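PDB 4F8J: putative branched-chain amino acid transport system substrate-binding protein from Rhodopseudomonas palustris, which probably delivers a small organic ligand to a transport system as its periplasmic binding protein, and here holds 4'-hydroxycinnamic acid. Local coordinates for residues 223-228 and 241-246; 247-252 and 278-283. All coordinates share one frame; numbering follows the deposited sequence.

Contact 1 (223-228 and 241-246); sequences HGAASM and VLMASG. With HC4 (4'-hydroxycinnamic acid), chain E.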
loop_
_atom_site.group_PDB
_atom_site.type_symbol
_atom_site.label_atom_id
_atom_site.label_comp_id
_atom_site.label_asym_id
_atom_site.label_seq_id
_atom_site.Cartn_x
_atom_site.Cartn_y
_atom_site.Cartn_z
ATOM N N HIS A 223 1.187 -1.463 -7.482
ATOM C CA HIS A 223 0.657 -0.324 -6.727
ATOM C C HIS A 223 1.657 0.311 -5.787
ATOM O O HIS A 223 1.485 1.439 -5.350
ATOM C CB HIS A 223 -0.650 -0.663 -6.047
ATOM C CG HIS A 223 -0.607 -1.873 -5.142
ATOM N ND1 HIS A 223 0.088 -3.024 -5.423
ATOM C CD2 HIS A 223 -1.317 -2.123 -3.977
ATOM C CE1 HIS A 223 -0.149 -3.923 -4.441
ATOM N NE2 HIS A 223 -1.003 -3.369 -3.558
ATOM N N GLY A 224 2.756 -0.355 -5.556
ATOM C CA GLY A 224 3.886 0.260 -4.864
ATOM C C GLY A 224 4.511 1.455 -5.589
ATOM O O GLY A 224 5.314 2.183 -4.979
ATOM N N ALA A 225 4.175 1.653 -6.875
ATOM C CA ALA A 225 4.728 2.728 -7.711
ATOM C C ALA A 225 3.814 3.932 -7.859
ATOM O O ALA A 225 4.184 4.897 -8.525
ATOM C CB ALA A 225 5.055 2.173 -9.112
ATOM N N ALA A 226 2.623 3.904 -7.266
ATOM C CA ALA A 226 1.577 4.851 -7.642
ATOM C C ALA A 226 1.710 6.203 -6.922
ATOM O O ALA A 226 0.996 6.514 -5.988
ATOM C CB ALA A 226 0.189 4.206 -7.461
ATOM N N SER A 227 2.614 7.020 -7.454
ATOM C CA SER A 227 2.731 8.410 -7.070
ATOM C C SER A 227 3.347 9.151 -8.254
ATOM O O SER A 227 3.922 8.534 -9.132
ATOM C CB SER A 227 3.493 8.557 -5.752
ATOM O OG SER A 227 4.903 8.466 -5.858
HETATM N N MSE A 228 3.134 10.459 -8.307
HETATM C CA MSE A 228 3.706 11.280 -9.376
HETATM C C MSE A 228 5.231 11.186 -9.410
HETATM O O MSE A 228 5.861 11.455 -10.465
HETATM C CB MSE A 228 3.271 12.737 -9.187
HETATM C CG MSE A 228 3.346 13.583 -10.391
HETATM SE SE MSE A 228 2.190 12.900 -11.767
HETATM C CE MSE A 228 2.006 14.511 -12.843
ATOM N N VAL A 241 3.055 2.992 -19.660
ATOM C CA VAL A 241 3.122 2.006 -18.569
ATOM C C VAL A 241 1.723 1.652 -18.167
ATOM O O VAL A 241 0.817 2.491 -18.277
ATOM C CB VAL A 241 3.961 2.553 -17.379
ATOM C CG1 VAL A 241 3.212 3.629 -16.592
ATOM C CG2 VAL A 241 4.404 1.442 -16.439
ATOM N N LEU A 242 1.523 0.421 -17.698
ATOM C CA LEU A 242 0.258 0.058 -17.062
ATOM C C LEU A 242 0.559 -0.139 -15.608
ATOM O O LEU A 242 1.550 -0.829 -15.233
ATOM C CB LEU A 242 -0.372 -1.204 -17.645
ATOM C CG LEU A 242 -0.796 -1.223 -19.120
ATOM C CD1 LEU A 242 -1.623 0.030 -19.496
ATOM C CD2 LEU A 242 0.392 -1.334 -20.068
HETATM N N MSE A 243 -0.294 0.436 -14.769
HETATM C CA MSE A 243 -0.012 0.477 -13.343
HETATM C C MSE A 243 -1.270 0.194 -12.548
HETATM O O MSE A 243 -2.306 0.826 -12.758
HETATM C CB MSE A 243 0.573 1.831 -12.969
HETATM C CG MSE A 243 1.066 1.891 -11.537
HETATM SE SE MSE A 243 1.617 3.636 -10.988
HETATM C CE MSE A 243 3.261 3.793 -12.056
ATOM N N ALA A 244 -1.181 -0.772 -11.648
ATOM C CA ALA A 244 -2.253 -1.014 -10.694
ATOM C C ALA A 244 -2.241 0.110 -9.679
ATOM O O ALA A 244 -1.196 0.536 -9.230
ATOM C CB ALA A 244 -2.035 -2.353 -9.989
ATOM N N SER A 245 -3.408 0.641 -9.368
ATOM C CA SER A 245 -3.509 1.741 -8.433
ATOM C C SER A 245 -4.754 1.637 -7.619
ATOM O O SER A 245 -5.778 1.136 -8.062
ATOM C CB SER A 245 -3.564 3.039 -9.241
ATOM O OG SER A 245 -3.630 4.125 -8.411
ATOM N N GLY A 246 -4.733 2.169 -6.404
ATOM C CA GLY A 246 -5.961 2.417 -5.743
ATOM C C GLY A 246 -6.743 3.553 -6.422
ATOM O O GLY A 246 -6.164 4.372 -7.120
HETATM C C1 HC4 E . 7.173 -2.648 -0.349
HETATM O O1 HC4 E . 7.465 -3.591 0.402
HETATM O O2 HC4 E . 8.042 -1.818 -0.738
HETATM C C2 HC4 E . 5.788 -2.397 -0.834
HETATM C C3 HC4 E . 5.305 -1.160 -0.724
HETATM C "C1'" HC4 E . 3.880 -0.805 -1.003
HETATM C "C2'" HC4 E . 3.084 -1.450 -1.970
HETATM C "C3'" HC4 E . 1.749 -1.105 -2.118
HETATM C "C4'" HC4 E . 1.146 -0.120 -1.359
HETATM C "C5'" HC4 E . 1.928 0.528 -0.410
HETATM C "C6'" HC4 E . 3.255 0.168 -0.260
HETATM O "O4'" HC4 E . -0.168 0.259 -1.502
#

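Contact 2 (247-252 and 278-283); sequences PVMDPE and NSRSQF. With HC4 (4'-hydroxycinnamic acid), chain E.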
loop_
_atom_site.group_PDB
_atom_site.type_symbol
_atom_site.label_atom_id
_atom_site.label_comp_id
_atom_site.label_asym_id
_atom_site.label_seq_id
_atom_site.Cartn_x
_atom_site.Cartn_y
_atom_site.Cartn_z
ATOM N N PRO A 247 -8.035 3.644 -6.142
ATOM C CA PRO A 247 -8.894 4.630 -6.798
ATOM C C PRO A 247 -8.622 6.057 -6.381
ATOM O O PRO A 247 -9.094 6.998 -7.028
ATOM C CB PRO A 247 -10.327 4.178 -6.425
ATOM C CG PRO A 247 -10.149 3.318 -5.224
ATOM C CD PRO A 247 -8.811 2.696 -5.301
ATOM N N VAL A 248 -7.836 6.250 -5.320
ATOM C CA VAL A 248 -7.539 7.568 -4.822
ATOM C C VAL A 248 -6.752 8.372 -5.856
ATOM O O VAL A 248 -6.720 9.618 -5.806
ATOM C CB VAL A 248 -6.740 7.497 -3.505
ATOM C CG1 VAL A 248 -5.278 7.095 -3.744
ATOM C CG2 VAL A 248 -6.790 8.856 -2.814
HETATM N N MSE A 249 -6.156 7.699 -6.820
HETATM C CA MSE A 249 -5.413 8.421 -7.851
HETATM C C MSE A 249 -6.306 9.173 -8.830
HETATM O O MSE A 249 -5.847 10.146 -9.456
HETATM C CB MSE A 249 -4.410 7.478 -8.555
HETATM C CG MSE A 249 -3.269 6.978 -7.690
HETATM SE SE MSE A 249 -2.148 8.441 -7.052
HETATM C CE MSE A 249 -1.082 8.613 -8.684
ATOM N N ASP A 250 -7.583 8.812 -8.912
ATOM C CA ASP A 250 -8.541 9.522 -9.800
ATOM C C ASP A 250 -9.977 9.529 -9.260
ATOM O O ASP A 250 -10.878 8.946 -9.869
ATOM C CB ASP A 250 -8.481 8.893 -11.196
ATOM C CG ASP A 250 -9.238 9.681 -12.246
ATOM O OD1 ASP A 250 -9.569 10.856 -12.036
ATOM O OD2 ASP A 250 -9.549 9.067 -13.285
ATOM N N PRO A 251 -10.224 10.251 -8.169
ATOM C CA PRO A 251 -11.622 10.354 -7.723
ATOM C C PRO A 251 -12.515 11.129 -8.711
ATOM O O PRO A 251 -13.721 10.849 -8.822
ATOM C CB PRO A 251 -11.503 11.121 -6.397
ATOM C CG PRO A 251 -10.085 10.887 -5.934
ATOM C CD PRO A 251 -9.309 10.911 -7.216
ATOM N N GLU A 252 -11.916 12.050 -9.460
ATOM C CA GLU A 252 -12.646 12.822 -10.461
ATOM C C GLU A 252 -13.322 11.934 -11.489
ATOM O O GLU A 252 -14.435 12.252 -11.928
ATOM C CB GLU A 252 -11.694 13.790 -11.158
ATOM C CG GLU A 252 -11.158 14.884 -10.243
ATOM C CD GLU A 252 -9.890 14.504 -9.478
ATOM O OE1 GLU A 252 -9.432 13.354 -9.564
ATOM O OE2 GLU A 252 -9.348 15.407 -8.811
ATOM N N ASN A 278 -1.553 17.556 -8.220
ATOM C CA ASN A 278 -1.108 16.197 -8.513
ATOM C C ASN A 278 -0.060 15.620 -7.571
ATOM O O ASN A 278 0.713 14.739 -7.951
ATOM C CB ASN A 278 -0.648 16.049 -9.949
ATOM C CG ASN A 278 -1.757 16.297 -10.923
ATOM O OD1 ASN A 278 -2.882 15.831 -10.728
ATOM N ND2 ASN A 278 -1.466 17.061 -11.943
ATOM N N SER A 279 -0.045 16.104 -6.339
ATOM C CA SER A 279 0.781 15.500 -5.280
ATOM C C SER A 279 0.062 14.380 -4.554
ATOM O O SER A 279 0.661 13.794 -3.665
ATOM C CB SER A 279 1.265 16.544 -4.250
ATOM O OG SER A 279 0.212 17.269 -3.623
ATOM N N ARG A 280 -1.180 14.061 -4.968
ATOM C CA ARG A 280 -1.849 12.857 -4.483
ATOM C C ARG A 280 -0.973 11.627 -4.583
ATOM O O ARG A 280 -0.113 11.548 -5.491
ATOM C CB ARG A 280 -3.144 12.633 -5.257
ATOM C CG ARG A 280 -2.971 12.327 -6.724
ATOM C CD ARG A 280 -4.276 12.332 -7.495
ATOM N NE ARG A 280 -4.866 13.653 -7.472
ATOM C CZ ARG A 280 -6.024 13.962 -8.036
ATOM N NH1 ARG A 280 -6.721 13.017 -8.663
ATOM N NH2 ARG A 280 -6.499 15.191 -7.952
ATOM N N SER A 281 -1.191 10.664 -3.694
ATOM C CA SER A 281 -0.449 9.416 -3.777
ATOM C C SER A 281 -1.238 8.250 -3.246
ATOM O O SER A 281 -2.078 8.390 -2.366
ATOM C CB SER A 281 0.901 9.495 -3.026
ATOM O OG SER A 281 0.710 9.681 -1.649
ATOM N N GLN A 282 -0.857 7.073 -3.732
ATOM C CA GLN A 282 -1.261 5.779 -3.148
ATOM C C GLN A 282 -1.025 5.765 -1.628
ATOM O O GLN A 282 -1.838 5.252 -0.877
ATOM C CB GLN A 282 -0.440 4.679 -3.821
ATOM C CG GLN A 282 -0.676 3.266 -3.324
ATOM C CD GLN A 282 -1.930 2.611 -3.840
ATOM O OE1 GLN A 282 -2.727 3.217 -4.556
ATOM N NE2 GLN A 282 -2.140 1.338 -3.431
ATOM N N PHE A 283 0.085 6.366 -1.204
ATOM C CA PHE A 283 0.624 6.178 0.160
ATOM C C PHE A 283 -0.078 7.058 1.198
ATOM O O PHE A 283 -0.496 6.588 2.261
ATOM C CB PHE A 283 2.144 6.392 0.108
ATOM C CG PHE A 283 2.785 5.701 -1.088
ATOM C CD1 PHE A 283 2.615 4.328 -1.266
ATOM C CD2 PHE A 283 3.413 6.441 -2.068
ATOM C CE1 PHE A 283 3.159 3.688 -2.386
ATOM C CE2 PHE A 283 3.932 5.796 -3.183
ATOM C CZ PHE A 283 3.785 4.427 -3.322
HETATM C C1 HC4 E . 7.173 -2.648 -0.349
HETATM O O1 HC4 E . 7.465 -3.591 0.402
HETATM O O2 HC4 E . 8.042 -1.818 -0.738
HETATM C C2 HC4 E . 5.788 -2.397 -0.834
HETATM C C3 HC4 E . 5.305 -1.160 -0.724
HETATM C "C1'" HC4 E . 3.880 -0.805 -1.003
HETATM C "C2'" HC4 E . 3.084 -1.450 -1.970
HETATM C "C3'" HC4 E . 1.749 -1.105 -2.118
HETATM C "C4'" HC4 E . 1.146 -0.120 -1.359
HETATM C "C5'" HC4 E . 1.928 0.528 -0.410
HETATM C "C6'" HC4 E . 3.255 0.168 -0.260
HETATM O "O4'" HC4 E . -0.168 0.259 -1.502
#

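Contact 1 (223-228 and 241-246)
M243, a selenomethionine, lays its SE and CE against the two alanines of the 223-228 loop. SE sits 3.6 Å from A226 CA and close to the methyl of the same residue. CE meets the methyl of A225, with A225 CB and M243 CE 3.8 Å apart. The chain leaves the backbone extended, CG anti to the backbone N (chi1 -172°), and bends only at chi3, where CE turns to A225. M243 is deposited in two conformers, and this account holds for one of them. A226 is the centre of an inverse gamma turn, and its methyl also packs on S245, with A226 CB 3.9 Å from S245 OG. That hydroxyl donates to the carbonyl of the next residue in the chain, G246 O. Strands 218-221 and 242-245 are parallel neighbours in one sheet of the periplasmic binding protein fold. The 223-228 loop follows the first strand and leads into helix 229-234, so this is packing at the carboxyl ends of adjacent strands. Near the end of the second strand, H223 CA makes a CA-H...O contact of 3.2 Å with A244 O. Beyond CB, the H223 side chain turns from the strand to the ligand. Its ring has C3' of 4'-hydroxycinnamic acid over the centre of one face, 3.7 Å above the plane. H223 NE2 is hydrogen-bonded to Q117 O, which helps fix the ring's rotation. On the next residue, G224 CA lies 3.5 Å from C2' of the ligand.

Contact 2 (247-252 and 278-283)
R280 meets E252 end-on, with two nitrogens on two oxygens. NH1 of R280 lies 2.9 Å from OE1 of E252, and NH2 lies 3.0 Å from OE2. Each oxygen uses its syn lone pair, and the carboxylate and guanidinium planes are only 6° apart. NH1 of R280 also donates to M249 O at 3.1 Å, approaching from above the carbonyl plane. The chain bend at chi3 (64°) helps bring the guanidinium to this position. P251 CD packs 3.6 Å from R280 NH1. Further out, NE of R280 forms a salt bridge with E272 of helix 261-275, so the group serves a second carboxylate. A methionine in place of R280 would probably leave E252 and E272 without this charge partner and M249 O without this donor. Next to the arginine, SE of the selenomethionine M249 lies 3.8 Å from S281 CA. V248 CG1 packs on S281 O. S281 is the N-cap residue; its OG accepts from the backbone N of A284, at the start of helix 282-302. Q282, which follows the cap, reaches the ligand: NE2 donates to O4' of 4'-hydroxycinnamic acid at 3.0 Å, nearly straight at 170°. Q282 NE2 is also hydrogen-bonded to Q117 OE1. The arrangement is an N-capped helix start set against the loop after strand 242-245, with its first turn at the ligand site of a periplasmic binding protein.

How the contacts relate
Contacts 1 and 2 follow one another along the chain, and their centres are about 10 Å apart. Q282 joins them. Its OE1 probably accepts a hydrogen bond from G246 N at 2.9 Å, and its backbone N probably donates to A226 O at 3.0 Å. F283 adds packing, with CZ 3.2 Å from G224 O. Both contacts reach the same ligand: contact 1 through H223 and G224, contact 2 through Q282 and the ring edge of F283, whose CE1 is 3.9 Å from C5' of 4'-hydroxycinnamic acid. T79, R174, S199 and H286 also hydrogen-bond to the ligand. The salt bridge of contact 2 lies well away from it, with CZ of R280 16.3 Å from the ligand O4'.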